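Local coordinates for sulfotransferase (Alicyclobacillus acidocaldarius subsp. acidocaldarius, PDB 3RNL), which probably transfers sulfuryl groups onto acceptor molecules by means of a P-loop-type alpha-beta-alpha fold, and binds magnesium ions, at residues Y107-I112 with F178-Q182; E181-I186 with D201-F205. All blocks are in the same frame, centred on the assembly; numbering follows the deposited sequence.

Running from the N terminus, the chain leaves helix 99-106, turns at Tyr107-Ala110 and enters strand 111-116. After a largely helical excursion it returns along helix 167-178, and contact 1 closes this long loop by setting residues 178-182 against the start of that strand. Contact 2 begins where contact 1 ends, sharing Glu181 and Gln182: strand 183-187 runs out and helix 195-206 folds back on it, closing a much shorter loop. The two loops therefore follow one another and do not nest. Together they pack around the edge strand 183-187, contact 1 at its entry beside strand 111-116, contact 2 across one face of the sheet. Lys111 NZ, hydrogen-bonded to Phe205 O, joins them directly.

Contact 1 (Y107-I112 with F178-Q182); sequences YPDAKI and FGREQ
Gln182 reaches into the turn Tyr107-Ala110 and grips it with one nitrogen: NE2 donates to Pro108 O at 2.9 Å and to Ala110 O at 2.9 Å. Both bonds are nearly straight, 171° and 164° at the hydrogens, and both acceptors lie close to the plane of the Gln182 amide. The match is less exact from the carbonyl side, since NE2 is tilted from the Pro108 carbonyl plane and stands above that of Ala110. CG of Gln182 is anti to its own carbonyl carbon (chi1 -70°), and the extended chain beyond it runs alongside Ala110 O and brings NE2 between the two carbonyls. At the other end of the residue the backbone takes over: Ile112 N donates to Gln182 O at 2.8 Å, and Lys111 CA adds a CA-H...O contact to the same oxygen. Beside this polar strip lies the ring of Phe178. Ile112 stands roughly perpendicular to the Phe178 side chain and lays CD1 over one face of the ring, 4.0 Å from the centroid and offset toward the rim, a CH-pi contact. Tyr107 O meets the ring at its edge, 3.8 Å from Phe178 CE1, while the CB of Ala110 approaches the same CE1. Ala100 and Met103 of helix 99-106 also touch the ring, which thus sits between that helix and the sheet. Water completes the outer side: one molecule bridges Asp109 OD1, at 2.6 Å, and Gln182 OE1, at 2.8 Å. The two NE2 bonds favour this amide orientation and limit its rotation, so a side chain supplies donors to two carbonyls of the turn while the main chain of Gln182 starts the parallel pairing of strands 111-116 and 183-187.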
loop_
_atom_site.group_PDB
_atom_site.type_symbol
_atom_site.label_atom_id
_atom_site.label_comp_id
_atom_site.label_asym_id
_atom_site.label_seq_id
_atom_site.Cartn_x
_atom_site.Cartn_y
_atom_site.Cartn_z
ATOM N N TYR A 107 -3.726 -11.925 -14.197
ATOM C CA TYR A 107 -4.862 -12.379 -13.376
ATOM C C TYR A 107 -6.032 -11.412 -13.496
ATOM O O TYR A 107 -6.258 -10.596 -12.615
ATOM C CB TYR A 107 -4.438 -12.475 -11.908
ATOM C CG TYR A 107 -3.279 -13.413 -11.717
ATOM C CD1 TYR A 107 -3.407 -14.763 -11.999
ATOM C CD2 TYR A 107 -2.042 -12.943 -11.281
ATOM C CE1 TYR A 107 -2.334 -15.638 -11.839
ATOM C CE2 TYR A 107 -0.965 -13.819 -11.110
ATOM C CZ TYR A 107 -1.116 -15.149 -11.395
ATOM O OH TYR A 107 -0.048 -16.006 -11.237
ATOM N N PRO A 108 -6.776 -11.495 -14.601
ATOM C CA PRO A 108 -7.822 -10.491 -14.819
ATOM C C PRO A 108 -8.980 -10.569 -13.811
ATOM O O PRO A 108 -9.766 -9.630 -13.730
ATOM C CB PRO A 108 -8.322 -10.800 -16.235
ATOM C CG PRO A 108 -7.916 -12.238 -16.484
ATOM C CD PRO A 108 -6.632 -12.424 -15.737
ATOM N N ASP A 109 -9.095 -11.683 -13.098
ATOM C CA ASP A 109 -10.160 -11.843 -12.101
ATOM C C ASP A 109 -9.707 -11.469 -10.685
ATOM O O ASP A 109 -10.456 -11.633 -9.716
ATOM C CB ASP A 109 -10.696 -13.277 -12.134
ATOM C CG ASP A 109 -11.386 -13.609 -13.464
ATOM O OD1 ASP A 109 -11.966 -12.692 -14.090
ATOM O OD2 ASP A 109 -11.345 -14.781 -13.891
ATOM N N ALA A 110 -8.480 -10.984 -10.553
ATOM C CA ALA A 110 -7.957 -10.660 -9.217
ATOM C C ALA A 110 -8.732 -9.554 -8.506
ATOM O O ALA A 110 -9.226 -8.625 -9.131
ATOM C CB ALA A 110 -6.465 -10.293 -9.295
ATOM N N LYS A 111 -8.787 -9.636 -7.178
ATOM C CA LYS A 111 -9.378 -8.564 -6.377
ATOM C C LYS A 111 -8.272 -7.740 -5.732
ATOM O O LYS A 111 -7.184 -8.249 -5.456
ATOM C CB LYS A 111 -10.296 -9.134 -5.303
ATOM C CG LYS A 111 -11.529 -9.811 -5.903
ATOM C CD LYS A 111 -12.341 -10.551 -4.829
ATOM C CE LYS A 111 -13.415 -11.416 -5.513
ATOM N NZ LYS A 111 -14.200 -12.271 -4.575
ATOM N N ILE A 112 -8.543 -6.458 -5.533
ATOM C CA ILE A 112 -7.520 -5.519 -5.106
ATOM C C ILE A 112 -7.962 -4.868 -3.804
ATOM O O ILE A 112 -9.081 -4.339 -3.740
ATOM C CB ILE A 112 -7.374 -4.397 -6.142
ATOM C CG1 ILE A 112 -7.127 -4.966 -7.549
ATOM C CG2 ILE A 112 -6.281 -3.392 -5.709
ATOM C CD1 ILE A 112 -5.790 -5.694 -7.697
ATOM N N PHE A 178 -9.172 -2.718 -13.273
ATOM C CA PHE A 178 -9.924 -3.831 -12.699
ATOM C C PHE A 178 -11.429 -3.639 -12.597
ATOM O O PHE A 178 -12.170 -4.621 -12.563
ATOM C CB PHE A 178 -9.345 -4.178 -11.313
ATOM C CG PHE A 178 -8.029 -4.877 -11.397
ATOM C CD1 PHE A 178 -7.992 -6.240 -11.624
ATOM C CD2 PHE A 178 -6.831 -4.170 -11.326
ATOM C CE1 PHE A 178 -6.770 -6.912 -11.737
ATOM C CE2 PHE A 178 -5.611 -4.837 -11.447
ATOM C CZ PHE A 178 -5.586 -6.211 -11.660
ATOM N N GLY A 179 -11.891 -2.398 -12.662
ATOM C CA GLY A 179 -13.307 -2.125 -12.456
ATOM C C GLY A 179 -13.667 -2.047 -10.980
ATOM O O GLY A 179 -13.016 -2.648 -10.136
ATOM N N ARG A 180 -14.731 -1.320 -10.662
ATOM C CA ARG A 180 -15.119 -1.122 -9.266
ATOM C C ARG A 180 -15.509 -2.425 -8.556
ATOM O O ARG A 180 -15.337 -2.557 -7.346
ATOM C CB ARG A 180 -16.257 -0.100 -9.183
ATOM C CG ARG A 180 -16.406 0.570 -7.826
ATOM C CD ARG A 180 -17.238 1.852 -7.934
ATOM N NE ARG A 180 -16.587 2.867 -8.765
ATOM C CZ ARG A 180 -15.854 3.870 -8.286
ATOM N NH1 ARG A 180 -15.681 3.996 -6.978
ATOM N NH2 ARG A 180 -15.302 4.749 -9.116
ATOM N N GLU A 181 -16.025 -3.390 -9.308
ATOM C CA GLU A 181 -16.387 -4.680 -8.720
ATOM C C GLU A 181 -15.194 -5.391 -8.052
ATOM O O GLU A 181 -15.354 -6.160 -7.093
ATOM C CB GLU A 181 -17.005 -5.572 -9.806
ATOM C CG GLU A 181 -17.507 -6.911 -9.312
ATOM C CD GLU A 181 -18.809 -6.796 -8.552
ATOM O OE1 GLU A 181 -19.746 -6.140 -9.062
ATOM O OE2 GLU A 181 -18.889 -7.358 -7.440
ATOM N N GLN A 182 -14.005 -5.187 -8.613
ATOM C CA GLN A 182 -12.803 -5.884 -8.165
ATOM C C GLN A 182 -11.862 -5.115 -7.231
ATOM O O GLN A 182 -10.730 -5.555 -6.989
ATOM C CB GLN A 182 -12.056 -6.489 -9.362
ATOM C CG GLN A 182 -12.846 -7.662 -9.967
ATOM C CD GLN A 182 -12.303 -8.124 -11.301
ATOM O OE1 GLN A 182 -13.043 -8.224 -12.270
ATOM N NE2 GLN A 182 -11.009 -8.418 -11.355
HETATM O O HOH W 1 -11.919 -9.353 -15.238
HETATM O O HOH W 2 -13.500 -10.786 -13.298
#

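Contact 2 (E181-I186 with D201-F205); sequences EQVKVI and DCCAF
Lys184 lays its aliphatic part over a face of Phe205, and this pair makes the tight half of the contact. Its CB sits over the centre of the Phe205 ring, 3.7 Å from the centroid and 6° off the ring normal, a nearly vertical CH-pi contact. From there the two chains run head to tail alongside one another, bringing Lys184 CD to within 3.8 Å of Phe205 CB. The ring also points its rim at the backbone before the strand: Phe205 CZ is 3.6 Å from Gln182 O, and CE1 is 3.8 Å from Glu181 O, both oxygens near the ring plane. A second, smaller apolar touch lies deeper, where Ile186 CD1 meets Cys202 SG at 3.5 Å.

The side toward Asp201 is looser. The Lys184 chain, extended as far as CE, bends at its last torsion (chi4 68°), and Lys184 CE passes Asp201 CB at 3.9 Å. Lys184 NZ remains 4.7 Å from Asp201 OD2, too far for a salt bridge, so any attraction is probably weak and long-range. In the crystal NZ hydrogen-bonds to a glycerol, probably from the crystallisation liquor, and Asp201 OD1 to Gln197. No hydrogen bond joins the two segments.

Helix 195-206 thus runs antiparallel to edge strand 183-187, their local axes 10.2 Å apart, with Leu113 of strand 111-116 also touching Phe205 and Leu28 of helix 21-29 flanking Cys202.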
loop_
_atom_site.group_PDB
_atom_site.type_symbol
_atom_site.label_atom_id
_atom_site.label_comp_id
_atom_site.label_asym_id
_atom_site.label_seq_id
_atom_site.Cartn_x
_atom_site.Cartn_y
_atom_site.Cartn_z
ATOM N N GLU A 181 -16.025 -3.390 -9.308
ATOM C CA GLU A 181 -16.387 -4.680 -8.720
ATOM C C GLU A 181 -15.194 -5.391 -8.052
ATOM O O GLU A 181 -15.354 -6.160 -7.093
ATOM C CB GLU A 181 -17.005 -5.572 -9.806
ATOM C CG GLU A 181 -17.507 -6.911 -9.312
ATOM C CD GLU A 181 -18.809 -6.796 -8.552
ATOM O OE1 GLU A 181 -19.746 -6.140 -9.062
ATOM O OE2 GLU A 181 -18.889 -7.358 -7.440
ATOM N N GLN A 182 -14.005 -5.187 -8.613
ATOM C CA GLN A 182 -12.803 -5.884 -8.165
ATOM C C GLN A 182 -11.862 -5.115 -7.231
ATOM O O GLN A 182 -10.730 -5.555 -6.989
ATOM C CB GLN A 182 -12.056 -6.489 -9.362
ATOM C CG GLN A 182 -12.846 -7.662 -9.967
ATOM C CD GLN A 182 -12.303 -8.124 -11.301
ATOM O OE1 GLN A 182 -13.043 -8.224 -12.270
ATOM N NE2 GLN A 182 -11.009 -8.418 -11.355
ATOM N N VAL A 183 -12.278 -3.925 -6.807
ATOM C CA VAL A 183 -11.418 -3.088 -5.968
ATOM C C VAL A 183 -12.163 -2.672 -4.702
ATOM O O VAL A 183 -13.338 -2.305 -4.758
ATOM C CB VAL A 183 -11.016 -1.807 -6.722
ATOM C CG1 VAL A 183 -10.110 -0.923 -5.823
ATOM C CG2 VAL A 183 -10.311 -2.170 -8.027
ATOM N N LYS A 184 -11.487 -2.741 -3.557
ATOM C CA LYS A 184 -12.073 -2.257 -2.311
ATOM C C LYS A 184 -11.086 -1.316 -1.656
ATOM O O LYS A 184 -9.920 -1.667 -1.482
ATOM C CB LYS A 184 -12.386 -3.420 -1.368
ATOM C CG LYS A 184 -12.972 -2.963 -0.025
ATOM C CD LYS A 184 -13.374 -4.154 0.826
ATOM C CE LYS A 184 -13.889 -3.718 2.198
ATOM N NZ LYS A 184 -15.196 -3.010 2.069
ATOM N N VAL A 185 -11.551 -0.116 -1.316
ATOM C CA VAL A 185 -10.678 0.879 -0.685
ATOM C C VAL A 185 -11.086 1.001 0.767
ATOM O O VAL A 185 -12.267 1.169 1.053
ATOM C CB VAL A 185 -10.850 2.245 -1.368
ATOM C CG1 VAL A 185 -10.019 3.331 -0.643
ATOM C CG2 VAL A 185 -10.459 2.142 -2.831
ATOM N N ILE A 186 -10.119 0.897 1.673
ATOM C CA ILE A 186 -10.372 0.988 3.112
ATOM C C ILE A 186 -9.648 2.200 3.655
ATOM O O ILE A 186 -8.552 2.514 3.204
ATOM C CB ILE A 186 -9.779 -0.221 3.841
ATOM C CG1 ILE A 186 -10.370 -1.520 3.308
ATOM C CG2 ILE A 186 -10.016 -0.128 5.344
ATOM C CD1 ILE A 186 -9.522 -2.711 3.699
ATOM N N ASP A 201 -15.452 -7.203 6.617
ATOM C CA ASP A 201 -15.830 -6.609 5.328
ATOM C C ASP A 201 -14.920 -7.141 4.216
ATOM O O ASP A 201 -15.380 -7.432 3.102
ATOM C CB ASP A 201 -15.710 -5.080 5.359
ATOM C CG ASP A 201 -16.725 -4.412 6.274
ATOM O OD1 ASP A 201 -17.729 -5.052 6.657
ATOM O OD2 ASP A 201 -16.512 -3.218 6.608
ATOM N N CYS A 202 -13.628 -7.267 4.510
ATOM C CA CYS A 202 -12.697 -7.805 3.508
ATOM C C CYS A 202 -13.008 -9.259 3.209
ATOM O O CYS A 202 -12.888 -9.702 2.075
ATOM C CB CYS A 202 -11.239 -7.685 3.952
ATOM S SG CYS A 202 -10.657 -5.991 4.031
ATOM N N CYS A 203 -13.405 -10.017 4.227
ATOM C CA CYS A 203 -13.812 -11.392 3.985
ATOM C C CYS A 203 -14.989 -11.465 3.010
ATOM O O CYS A 203 -15.001 -12.288 2.092
ATOM C CB CYS A 203 -14.181 -12.084 5.297
ATOM S SG CYS A 203 -12.745 -12.287 6.414
ATOM N N ALA A 204 -15.990 -10.624 3.227
ATOM C CA ALA A 204 -17.143 -10.576 2.321
ATOM C C ALA A 204 -16.693 -10.238 0.887
ATOM O O ALA A 204 -17.128 -10.864 -0.092
ATOM C CB ALA A 204 -18.161 -9.560 2.823
ATOM N N PHE A 205 -15.828 -9.241 0.773
ATOM C CA PHE A 205 -15.262 -8.846 -0.531
ATOM C C PHE A 205 -14.544 -10.017 -1.214
ATOM O O PHE A 205 -14.724 -10.256 -2.425
ATOM C CB PHE A 205 -14.304 -7.676 -0.317
ATOM C CG PHE A 205 -13.556 -7.245 -1.558
ATOM C CD1 PHE A 205 -14.239 -6.770 -2.670
ATOM C CD2 PHE A 205 -12.168 -7.275 -1.585
ATOM C CE1 PHE A 205 -13.534 -6.343 -3.813
ATOM C CE2 PHE A 205 -11.452 -6.833 -2.720
ATOM C CZ PHE A 205 -12.148 -6.387 -3.831
#